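Local coordinates for protein manganese lipoxygenase (Gaeumannomyces graminis, PDB 5FX8) that oxidises linoleic and alpha-linolenic acids with molecular oxygen at a catalytic manganese centre, giving 11S- and 13R-hydroperoxy fatty acids, at residues G580-E585 against L607-N612; Q549-A554 against A573-D578; V146-S151 against R538-Q543. All blocks are in the same frame, centred on the assembly; numbering follows the deposited sequence.

How the contacts relate
Followed from the N terminus, the chain first reaches 146-151, in the loop between helices 86-124 and 161-166; contact 3 closes a very long excursion by pairing it with 538-543, at the end of helix 526-539. Contact 2 then closes a short, mostly helical loop between 549-554 and helix 566-587, and contact 1 a similarly short but almost entirely irregular connection between that helix and 607-612. The three follow in series, neither nested nor crossed. Contacts 1 and 2 share helix 566-587 and touch directly: Asn612 O lies 3.0 Å from Val551 N, a probable hydrogen bond. Contact 3 meets contact 1 through Glu148 and Val611, so segment 607-612, on the way to the metal ligand Val618, touches segments of both other contacts.

Contact 1 (G580-E585 against L607-N612); sequences GRISRE and LNPAVN
Ser583 turns its CB toward the tail segment 607-612 and is met there by three successive residues, Asn608, Pro609 and Ala610. Ala610 CB comes up against it, 3.6 Å from Ser583 CB. The Pro609 ring approaches through its CG and CD edge, with Pro609 CD 3.9 Å from Ser583 CB. The same edge also receives Ile582 CG2, which lies 3.9 Å from Pro609 CD. Ile582 and Pro609 run at about a right angle to each other. With CG2 anti to the backbone N of Ile582, it is the methyl branch that reaches the proline.

Asn608 brings its amide in beside the serine, its OD1 3.2 Å from Ser583 CB. That oxygen is already engaged within its own segment: Ala610 N donates to Asn608 OD1 at 2.8 Å, closing an Asx turn. The N-H arrives from above the carbonyl plane, 36° out of it. Ser583 OG hydrogen-bonds back to Thr579 O in its own helix, with Gly580 O also within reach.

Helix 396-420 packs on Ile582 and Leu607, while Thr550 OG1 bonds to Ala610 O from the neighbouring loop. The contact thus joins helix 566-587 to the C-terminal tail mainly through apolar contacts, with the Asn608 amide oxygen lying against the serine methylene. Ser583 OG bonds within its helix and Asn608 OD1 within its turn, which implies an interface held by shape and burial.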
loop_
_atom_site.group_PDB
_atom_site.type_symbol
_atom_site.label_atom_id
_atom_site.label_comp_id
_atom_site.label_asym_id
_atom_site.label_seq_id
_atom_site.Cartn_x
_atom_site.Cartn_y
_atom_site.Cartn_z
ATOM N N GLY A 580 -12.576 14.542 4.251
ATOM C CA GLY A 580 -12.708 14.505 5.693
ATOM C C GLY A 580 -14.018 13.878 6.121
ATOM O O GLY A 580 -14.060 13.049 7.035
ATOM N N ARG A 581 -15.109 14.252 5.451
ATOM C CA ARG A 581 -16.391 13.619 5.748
ATOM C C ARG A 581 -16.321 12.128 5.482
ATOM O O ARG A 581 -16.785 11.318 6.288
ATOM C CB ARG A 581 -17.501 14.241 4.908
ATOM C CG ARG A 581 -18.260 15.350 5.557
ATOM C CD ARG A 581 -19.116 16.087 4.527
ATOM N NE ARG A 581 -20.322 15.350 4.141
ATOM C CZ ARG A 581 -21.546 15.592 4.606
ATOM N NH1 ARG A 581 -21.752 16.560 5.493
ATOM N NH2 ARG A 581 -22.568 14.864 4.177
ATOM N N ILE A 582 -15.758 11.748 4.338
ATOM C CA ILE A 582 -15.770 10.343 3.960
ATOM C C ILE A 582 -14.925 9.532 4.928
ATOM O O ILE A 582 -15.293 8.418 5.318
ATOM C CB ILE A 582 -15.304 10.178 2.503
ATOM C CG1 ILE A 582 -16.332 10.777 1.548
ATOM C CG2 ILE A 582 -15.051 8.720 2.179
ATOM C CD1 ILE A 582 -15.829 10.972 0.149
ATOM N N SER A 583 -13.804 10.094 5.373
ATOM C CA SER A 583 -12.930 9.313 6.221
ATOM C C SER A 583 -13.497 9.206 7.624
ATOM O O SER A 583 -13.372 8.161 8.263
ATOM C CB SER A 583 -11.529 9.909 6.215
ATOM O OG SER A 583 -11.491 11.120 6.896
ATOM N N ARG A 584 -14.157 10.255 8.112
ATOM C CA ARG A 584 -14.863 10.099 9.377
ATOM C C ARG A 584 -15.980 9.062 9.273
ATOM O O ARG A 584 -16.147 8.249 10.186
ATOM C CB ARG A 584 -15.390 11.440 9.859
ATOM C CG ARG A 584 -14.287 12.317 10.373
ATOM C CD ARG A 584 -14.805 13.575 10.994
ATOM N NE ARG A 584 -15.488 14.441 10.044
ATOM C CZ ARG A 584 -14.895 15.306 9.232
ATOM N NH1 ARG A 584 -13.572 15.449 9.212
ATOM N NH2 ARG A 584 -15.634 16.030 8.421
ATOM N N GLU A 585 -16.734 9.041 8.165
ATOM C CA GLU A 585 -17.755 8.000 8.016
ATOM C C GLU A 585 -17.138 6.607 8.050
ATOM O O GLU A 585 -17.690 5.696 8.670
ATOM C CB GLU A 585 -18.550 8.164 6.717
ATOM C CG GLU A 585 -19.407 9.402 6.616
ATOM C CD GLU A 585 -19.932 9.648 5.201
ATOM O OE1 GLU A 585 -19.705 8.795 4.312
ATOM O OE2 GLU A 585 -20.581 10.701 4.979
ATOM N N LEU A 607 -11.199 1.679 1.665
ATOM C CA LEU A 607 -11.279 2.855 0.838
ATOM C C LEU A 607 -11.244 4.120 1.655
ATOM O O LEU A 607 -11.568 5.184 1.130
ATOM C CB LEU A 607 -12.540 2.796 -0.005
ATOM C CG LEU A 607 -12.375 2.039 -1.298
ATOM C CD1 LEU A 607 -13.714 1.926 -1.889
ATOM C CD2 LEU A 607 -11.430 2.823 -2.182
ATOM N N ASN A 608 -10.880 4.025 2.932
ATOM C CA ASN A 608 -10.691 5.164 3.819
ATOM C C ASN A 608 -9.637 6.091 3.239
ATOM O O ASN A 608 -8.464 5.712 3.168
ATOM C CB ASN A 608 -10.279 4.697 5.216
ATOM C CG ASN A 608 -10.280 5.825 6.251
ATOM O OD1 ASN A 608 -10.178 6.999 5.918
ATOM N ND2 ASN A 608 -10.417 5.459 7.506
ATOM N N PRO A 609 -10.006 7.313 2.832
ATOM C CA PRO A 609 -9.014 8.225 2.255
ATOM C C PRO A 609 -8.047 8.785 3.265
ATOM O O PRO A 609 -7.049 9.362 2.869
ATOM C CB PRO A 609 -9.873 9.325 1.634
ATOM C CG PRO A 609 -11.101 9.299 2.371
ATOM C CD PRO A 609 -11.340 7.927 2.860
ATOM N N ALA A 610 -8.299 8.642 4.553
ATOM C CA ALA A 610 -7.345 9.113 5.537
ATOM C C ALA A 610 -6.234 8.122 5.780
ATOM O O ALA A 610 -5.231 8.479 6.398
ATOM C CB ALA A 610 -8.034 9.409 6.856
ATOM N N VAL A 611 -6.394 6.896 5.302
ATOM C CA VAL A 611 -5.454 5.824 5.553
ATOM C C VAL A 611 -4.657 5.492 4.308
ATOM O O VAL A 611 -3.484 5.143 4.388
ATOM C CB VAL A 611 -6.213 4.582 6.075
ATOM C CG1 VAL A 611 -5.269 3.420 6.272
ATOM C CG2 VAL A 611 -6.954 4.935 7.367
ATOM N N ASN A 612 -5.257 5.605 3.187
ATOM C CA ASN A 612 -4.601 5.208 1.965
ATOM C C ASN A 612 -3.684 6.303 1.438
ATOM O O ASN A 612 -3.924 7.475 1.660
ATOM C CB ASN A 612 -5.650 4.849 0.941
ATOM C CG ASN A 612 -6.290 3.549 1.266
ATOM O OD1 ASN A 612 -5.606 2.664 1.774
ATOM N ND2 ASN A 612 -7.576 3.403 0.999
#

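Contact 2 (Q549-A554 against A573-D578); sequences QTVRDA and ARFVED
Phe575 and Val576, on one turn of helix 566-587, face a short 3-10 turn at Val551 and Arg552 in the loop before helix 558-563. The close-packed part is built on the Phe575 ring. With CG anti to the backbone N (chi1 178°), the ring reaches out to the turn and presents its edge to the backbone, Phe575 CE2 lying 3.1 Å from Val551 O in the plane of the ring. Arg552 O lies near the same plane, farther off. Val551 CG1 adds an apolar contact to Phe575 CZ at 4.2 Å, and Ala554 CB is 4.4 Å from Phe575 CE2. Beyond the two segments, Phe555 meets the Phe575 ring edge-to-face and Ile408 of helix 396-420 packs on it, completing the buried side.

The other half, around Arg552 and Val576, is partly exposed, and rests on one hydrogen bond and a few side-chain contacts rather than on a buried ring. Val576 CG2 rests 3.5 Å from Arg552 O, while the arginine side chain crosses Val576 at about a right angle. Glu577 OE1 stands 5.7 Å from Arg552 NH2, too far for a salt bridge, although its opposite charge may favour the arginine there. Arg552 NE has a weak hydrogen bond to Thr579 OG1. A bend at chi3 (38°) turns the guanidinium back to the helix, where Arg552 NH2 donates to Val576 O at 2.8 Å, with an angle of 142° at the hydrogen.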
loop_
_atom_site.group_PDB
_atom_site.type_symbol
_atom_site.label_atom_id
_atom_site.label_comp_id
_atom_site.label_asym_id
_atom_site.label_seq_id
_atom_site.Cartn_x
_atom_site.Cartn_y
_atom_site.Cartn_z
ATOM N N GLN A 549 0.923 12.095 2.791
ATOM C CA GLN A 549 0.836 11.410 1.503
ATOM C C GLN A 549 -0.442 10.582 1.363
ATOM O O GLN A 549 -0.542 9.719 0.493
ATOM C CB GLN A 549 2.068 10.533 1.287
ATOM C CG GLN A 549 3.346 11.288 1.069
ATOM C CD GLN A 549 4.539 10.369 1.018
ATOM O OE1 GLN A 549 4.551 9.313 1.656
ATOM N NE2 GLN A 549 5.553 10.753 0.254
ATOM N N THR A 550 -1.403 10.836 2.214
ATOM C CA THR A 550 -2.751 10.313 2.220
ATOM C C THR A 550 -3.564 10.865 1.047
ATOM O O THR A 550 -3.198 11.865 0.431
ATOM C CB THR A 550 -3.337 10.673 3.581
ATOM O OG1 THR A 550 -3.101 9.603 4.480
ATOM C CG2 THR A 550 -4.740 10.953 3.557
ATOM N N VAL A 551 -4.658 10.170 0.711
ATOM C CA VAL A 551 -5.541 10.588 -0.374
ATOM C C VAL A 551 -6.140 11.971 -0.156
ATOM O O VAL A 551 -6.402 12.693 -1.118
ATOM C CB VAL A 551 -6.663 9.573 -0.567
ATOM C CG1 VAL A 551 -7.642 10.066 -1.629
ATOM C CG2 VAL A 551 -6.097 8.240 -0.885
ATOM N N ARG A 552 -6.384 12.370 1.081
ATOM C CA ARG A 552 -6.842 13.740 1.288
ATOM C C ARG A 552 -5.811 14.793 0.877
ATOM O O ARG A 552 -6.197 15.900 0.504
ATOM C CB ARG A 552 -7.224 13.950 2.726
ATOM C CG ARG A 552 -7.941 12.818 3.250
ATOM C CD ARG A 552 -8.514 13.145 4.608
ATOM N NE ARG A 552 -8.988 14.506 4.676
ATOM C CZ ARG A 552 -9.268 15.133 5.823
ATOM N NH1 ARG A 552 -9.086 14.530 6.975
ATOM N NH2 ARG A 552 -9.717 16.372 5.828
ATOM N N ASP A 553 -4.515 14.498 0.949
ATOM C CA ASP A 553 -3.470 15.434 0.545
ATOM C C ASP A 553 -3.097 15.270 -0.910
ATOM O O ASP A 553 -2.076 15.813 -1.332
ATOM C CB ASP A 553 -2.191 15.267 1.395
ATOM C CG ASP A 553 -2.481 15.056 2.881
ATOM O OD1 ASP A 553 -3.030 15.999 3.504
ATOM O OD2 ASP A 553 -2.166 13.963 3.432
ATOM N N ALA A 554 -3.886 14.521 -1.677
ATOM C CA ALA A 554 -3.480 14.194 -3.042
ATOM C C ALA A 554 -3.192 15.435 -3.867
ATOM O O ALA A 554 -2.233 15.450 -4.636
ATOM C CB ALA A 554 -4.534 13.359 -3.745
ATOM N N ALA A 573 -9.376 22.664 -1.452
ATOM C CA ALA A 573 -9.932 22.772 -0.115
ATOM C C ALA A 573 -11.272 22.070 -0.031
ATOM O O ALA A 573 -11.591 21.442 0.984
ATOM C CB ALA A 573 -10.067 24.238 0.282
ATOM N N ARG A 574 -12.074 22.161 -1.084
ATOM C CA ARG A 574 -13.316 21.413 -1.054
ATOM C C ARG A 574 -13.043 19.912 -1.016
ATOM O O ARG A 574 -13.759 19.160 -0.346
ATOM C CB ARG A 574 -14.175 21.792 -2.244
ATOM C CG ARG A 574 -15.484 21.044 -2.351
ATOM C CD ARG A 574 -16.415 21.247 -1.178
ATOM N NE ARG A 574 -17.703 20.576 -1.384
ATOM C CZ ARG A 574 -18.768 21.143 -1.975
ATOM N NH1 ARG A 574 -18.714 22.389 -2.431
ATOM N NH2 ARG A 574 -19.890 20.455 -2.126
ATOM N N PHE A 575 -11.989 19.465 -1.705
ATOM C CA PHE A 575 -11.663 18.044 -1.716
ATOM C C PHE A 575 -11.186 17.577 -0.350
ATOM O O PHE A 575 -11.550 16.490 0.094
ATOM C CB PHE A 575 -10.620 17.761 -2.793
ATOM C CG PHE A 575 -10.181 16.333 -2.848
ATOM C CD1 PHE A 575 -10.989 15.364 -3.426
ATOM C CD2 PHE A 575 -8.951 15.951 -2.335
ATOM C CE1 PHE A 575 -10.569 14.043 -3.480
ATOM C CE2 PHE A 575 -8.525 14.625 -2.394
ATOM C CZ PHE A 575 -9.327 13.677 -2.959
ATOM N N VAL A 576 -10.406 18.408 0.337
ATOM C CA VAL A 576 -9.978 18.095 1.689
ATOM C C VAL A 576 -11.161 17.996 2.635
ATOM O O VAL A 576 -11.198 17.131 3.518
ATOM C CB VAL A 576 -8.971 19.146 2.162
ATOM C CG1 VAL A 576 -8.751 19.037 3.648
ATOM C CG2 VAL A 576 -7.708 18.941 1.416
ATOM N N GLU A 577 -12.134 18.885 2.500
ATOM C CA GLU A 577 -13.269 18.752 3.401
ATOM C C GLU A 577 -14.126 17.533 3.043
ATOM O O GLU A 577 -14.610 16.830 3.941
ATOM C CB GLU A 577 -14.088 20.046 3.417
ATOM C CG GLU A 577 -15.456 19.947 4.124
ATOM C CD GLU A 577 -15.426 19.657 5.657
ATOM O OE1 GLU A 577 -14.989 18.553 6.084
ATOM O OE2 GLU A 577 -15.904 20.527 6.434
ATOM N N ASP A 578 -14.314 17.255 1.746
ATOM C CA ASP A 578 -15.151 16.126 1.339
ATOM C C ASP A 578 -14.568 14.808 1.822
ATOM O O ASP A 578 -15.281 13.969 2.390
ATOM C CB ASP A 578 -15.305 16.065 -0.174
ATOM C CG ASP A 578 -16.127 17.190 -0.741
ATOM O OD1 ASP A 578 -16.757 17.973 0.018
ATOM O OD2 ASP A 578 -16.144 17.282 -1.988
#

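Contact 3 (V146-S151 against R538-Q543); sequences VPEGIS and RFNRAQ. With NAG (2-acetamido-2-deoxy-beta-D-glucopyranose), chain F.
Asn540 and Ala542, just past helix 526-539, meet a type I beta turn that runs from Val146 to Gly149 and is closed by the bond from Gly149 N to Val146 O, 2.8 Å. Asn540 has the most surface buried. Its CB is directed toward the turn; with CG anti to the backbone N (chi1 -163°), the amide extends onward, and Asn540 ND2 ends 4.0 Å from Val146 CA. That nitrogen donates to Ser145 O, just before the turn. Ala542 and Pro147 make the apolar half: the alanine methyl meets one edge of the proline ring, Ala542 CB lying 3.7 Å from Pro147 CD and nearly as close to CG. Val146 also packs on Val487 of helix 485-490.

Glu148 and Asn540 approach from opposite directions, their carboxylate and amide planes 59° apart. Glu148 OE2 forms a salt bridge with Lys488. The side chain of Asn540 is about 7 Å from that of the manganese ligand Val618, so this part of 538-543 lies near the metal site. At the far end of 538-543, Gln543 CG comes 3.2 Å from O5 of the N-acetylglucosamine in a protein-attached glycan. Between the two polar ends sits one water, donating to Asn540 OD1 at 2.8 Å and to Glu148 OE2 at 3.1 Å.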
loop_
_atom_site.group_PDB
_atom_site.type_symbol
_atom_site.label_atom_id
_atom_site.label_comp_id
_atom_site.label_asym_id
_atom_site.label_seq_id
_atom_site.Cartn_x
_atom_site.Cartn_y
_atom_site.Cartn_z
ATOM N N VAL A 146 0.616 -2.401 11.253
ATOM C CA VAL A 146 -0.779 -2.284 10.881
ATOM C C VAL A 146 -1.511 -1.564 12.005
ATOM O O VAL A 146 -2.280 -2.186 12.744
ATOM C CB VAL A 146 -1.370 -3.665 10.602
ATOM C CG1 VAL A 146 -2.724 -3.529 10.009
ATOM C CG2 VAL A 146 -0.445 -4.420 9.675
ATOM N N PRO A 147 -1.339 -0.253 12.147
ATOM C CA PRO A 147 -1.883 0.423 13.332
ATOM C C PRO A 147 -3.380 0.290 13.481
ATOM O O PRO A 147 -3.858 0.155 14.606
ATOM C CB PRO A 147 -1.467 1.876 13.116
ATOM C CG PRO A 147 -0.387 1.820 12.151
ATOM C CD PRO A 147 -0.693 0.698 11.243
ATOM N N GLU A 148 -4.134 0.313 12.392
ATOM C CA GLU A 148 -5.584 0.152 12.441
ATOM C C GLU A 148 -6.018 -1.268 12.788
ATOM O O GLU A 148 -7.218 -1.506 12.959
ATOM C CB GLU A 148 -6.190 0.593 11.104
ATOM C CG GLU A 148 -5.829 -0.294 9.903
ATOM C CD GLU A 148 -4.556 0.102 9.073
ATOM O OE1 GLU A 148 -3.463 0.440 9.601
ATOM O OE2 GLU A 148 -4.658 0.019 7.830
ATOM N N GLY A 149 -5.089 -2.211 12.922
ATOM C CA GLY A 149 -5.446 -3.586 13.176
ATOM C C GLY A 149 -6.061 -4.258 11.973
ATOM O O GLY A 149 -6.310 -3.609 10.957
ATOM N N ILE A 150 -6.311 -5.554 12.061
ATOM C CA ILE A 150 -6.963 -6.265 10.974
ATOM C C ILE A 150 -8.469 -6.186 11.170
ATOM O O ILE A 150 -8.947 -5.787 12.232
ATOM C CB ILE A 150 -6.493 -7.724 10.895
ATOM C CG1 ILE A 150 -7.069 -8.514 12.061
ATOM C CG2 ILE A 150 -4.999 -7.804 10.909
ATOM C CD1 ILE A 150 -6.919 -9.982 11.885
ATOM N N SER A 151 -9.213 -6.618 10.157
ATOM C CA SER A 151 -10.647 -6.395 10.052
ATOM C C SER A 151 -11.409 -6.853 11.284
ATOM O O SER A 151 -11.386 -8.037 11.656
ATOM C CB SER A 151 -11.190 -7.112 8.825
ATOM O OG SER A 151 -12.494 -6.658 8.533
ATOM N N ARG A 538 4.144 -6.026 4.960
ATOM C CA ARG A 538 5.086 -5.227 4.203
ATOM C C ARG A 538 4.465 -4.576 2.973
ATOM O O ARG A 538 5.070 -3.655 2.411
ATOM C CB ARG A 538 6.284 -6.082 3.808
ATOM C CG ARG A 538 7.491 -5.894 4.725
ATOM C CD ARG A 538 8.529 -6.933 4.416
ATOM N NE ARG A 538 8.220 -8.221 5.005
ATOM C CZ ARG A 538 8.450 -9.362 4.391
ATOM N NH1 ARG A 538 8.966 -9.344 3.179
ATOM N NH2 ARG A 538 8.166 -10.503 4.977
ATOM N N PHE A 539 3.279 -5.022 2.536
ATOM C CA PHE A 539 2.571 -4.261 1.498
ATOM C C PHE A 539 1.876 -3.010 2.041
ATOM O O PHE A 539 1.462 -2.154 1.259
ATOM C CB PHE A 539 1.542 -5.133 0.797
ATOM C CG PHE A 539 2.122 -6.267 -0.000
ATOM C CD1 PHE A 539 3.453 -6.308 -0.321
ATOM C CD2 PHE A 539 1.308 -7.296 -0.443
ATOM C CE1 PHE A 539 3.950 -7.343 -1.052
ATOM C CE2 PHE A 539 1.810 -8.322 -1.183
ATOM C CZ PHE A 539 3.130 -8.339 -1.487
ATOM N N ASN A 540 1.738 -2.884 3.349
ATOM C CA ASN A 540 1.084 -1.756 3.988
ATOM C C ASN A 540 2.108 -0.657 4.264
ATOM O O ASN A 540 3.318 -0.885 4.236
ATOM C CB ASN A 540 0.405 -2.209 5.278
ATOM C CG ASN A 540 -0.611 -1.220 5.792
ATOM O OD1 ASN A 540 -1.386 -0.660 5.036
ATOM N ND2 ASN A 540 -0.596 -0.990 7.082
ATOM N N ARG A 541 1.606 0.556 4.488
ATOM C CA ARG A 541 2.448 1.726 4.717
ATOM C C ARG A 541 1.827 2.531 5.852
ATOM O O ARG A 541 1.019 3.424 5.618
ATOM C CB ARG A 541 2.597 2.582 3.465
ATOM C CG ARG A 541 3.617 2.101 2.454
ATOM C CD ARG A 541 5.047 2.207 2.967
ATOM N NE ARG A 541 6.018 1.691 2.010
ATOM C CZ ARG A 541 6.209 0.399 1.780
ATOM N NH1 ARG A 541 5.495 -0.491 2.427
ATOM N NH2 ARG A 541 7.084 -0.007 0.891
ATOM N N ALA A 542 2.252 2.248 7.066
ATOM C CA ALA A 542 1.750 2.891 8.263
ATOM C C ALA A 542 2.136 4.361 8.387
ATOM O O ALA A 542 1.546 5.062 9.205
ATOM C CB ALA A 542 2.247 2.108 9.480
ATOM N N GLN A 543 3.091 4.860 7.619
ATOM C CA GLN A 543 3.598 6.214 7.801
ATOM C C GLN A 543 2.948 7.236 6.875
ATOM O O GLN A 543 3.306 8.412 6.943
ATOM C CB GLN A 543 5.118 6.274 7.587
ATOM C CG GLN A 543 5.946 5.078 8.019
ATOM C CD GLN A 543 5.687 3.883 7.161
ATOM O OE1 GLN A 543 5.312 4.012 6.005
ATOM N NE2 GLN A 543 5.803 2.725 7.740
HETATM C C1 NAG F . 8.566 5.099 11.210
HETATM C C2 NAG F . 9.236 6.325 11.812
HETATM C C3 NAG F . 8.498 6.769 13.061
HETATM C C4 NAG F . 7.027 6.993 12.741
HETATM C C5 NAG F . 6.431 5.744 12.103
HETATM C C6 NAG F . 5.014 5.953 11.631
HETATM C C7 NAG F . 11.638 6.610 11.449
HETATM C C8 NAG F . 13.012 6.186 11.867
HETATM N N2 NAG F . 10.627 6.046 12.112
HETATM O O3 NAG F . 9.105 7.967 13.533
HETATM O O4 NAG F . 6.296 7.312 13.916
HETATM O O5 NAG F . 7.192 5.380 10.943
HETATM O O6 NAG F . 4.932 7.059 10.742
HETATM O O7 NAG F . 11.453 7.426 10.556
HETATM O O HOH W 1 -3.977 0.328 4.797
#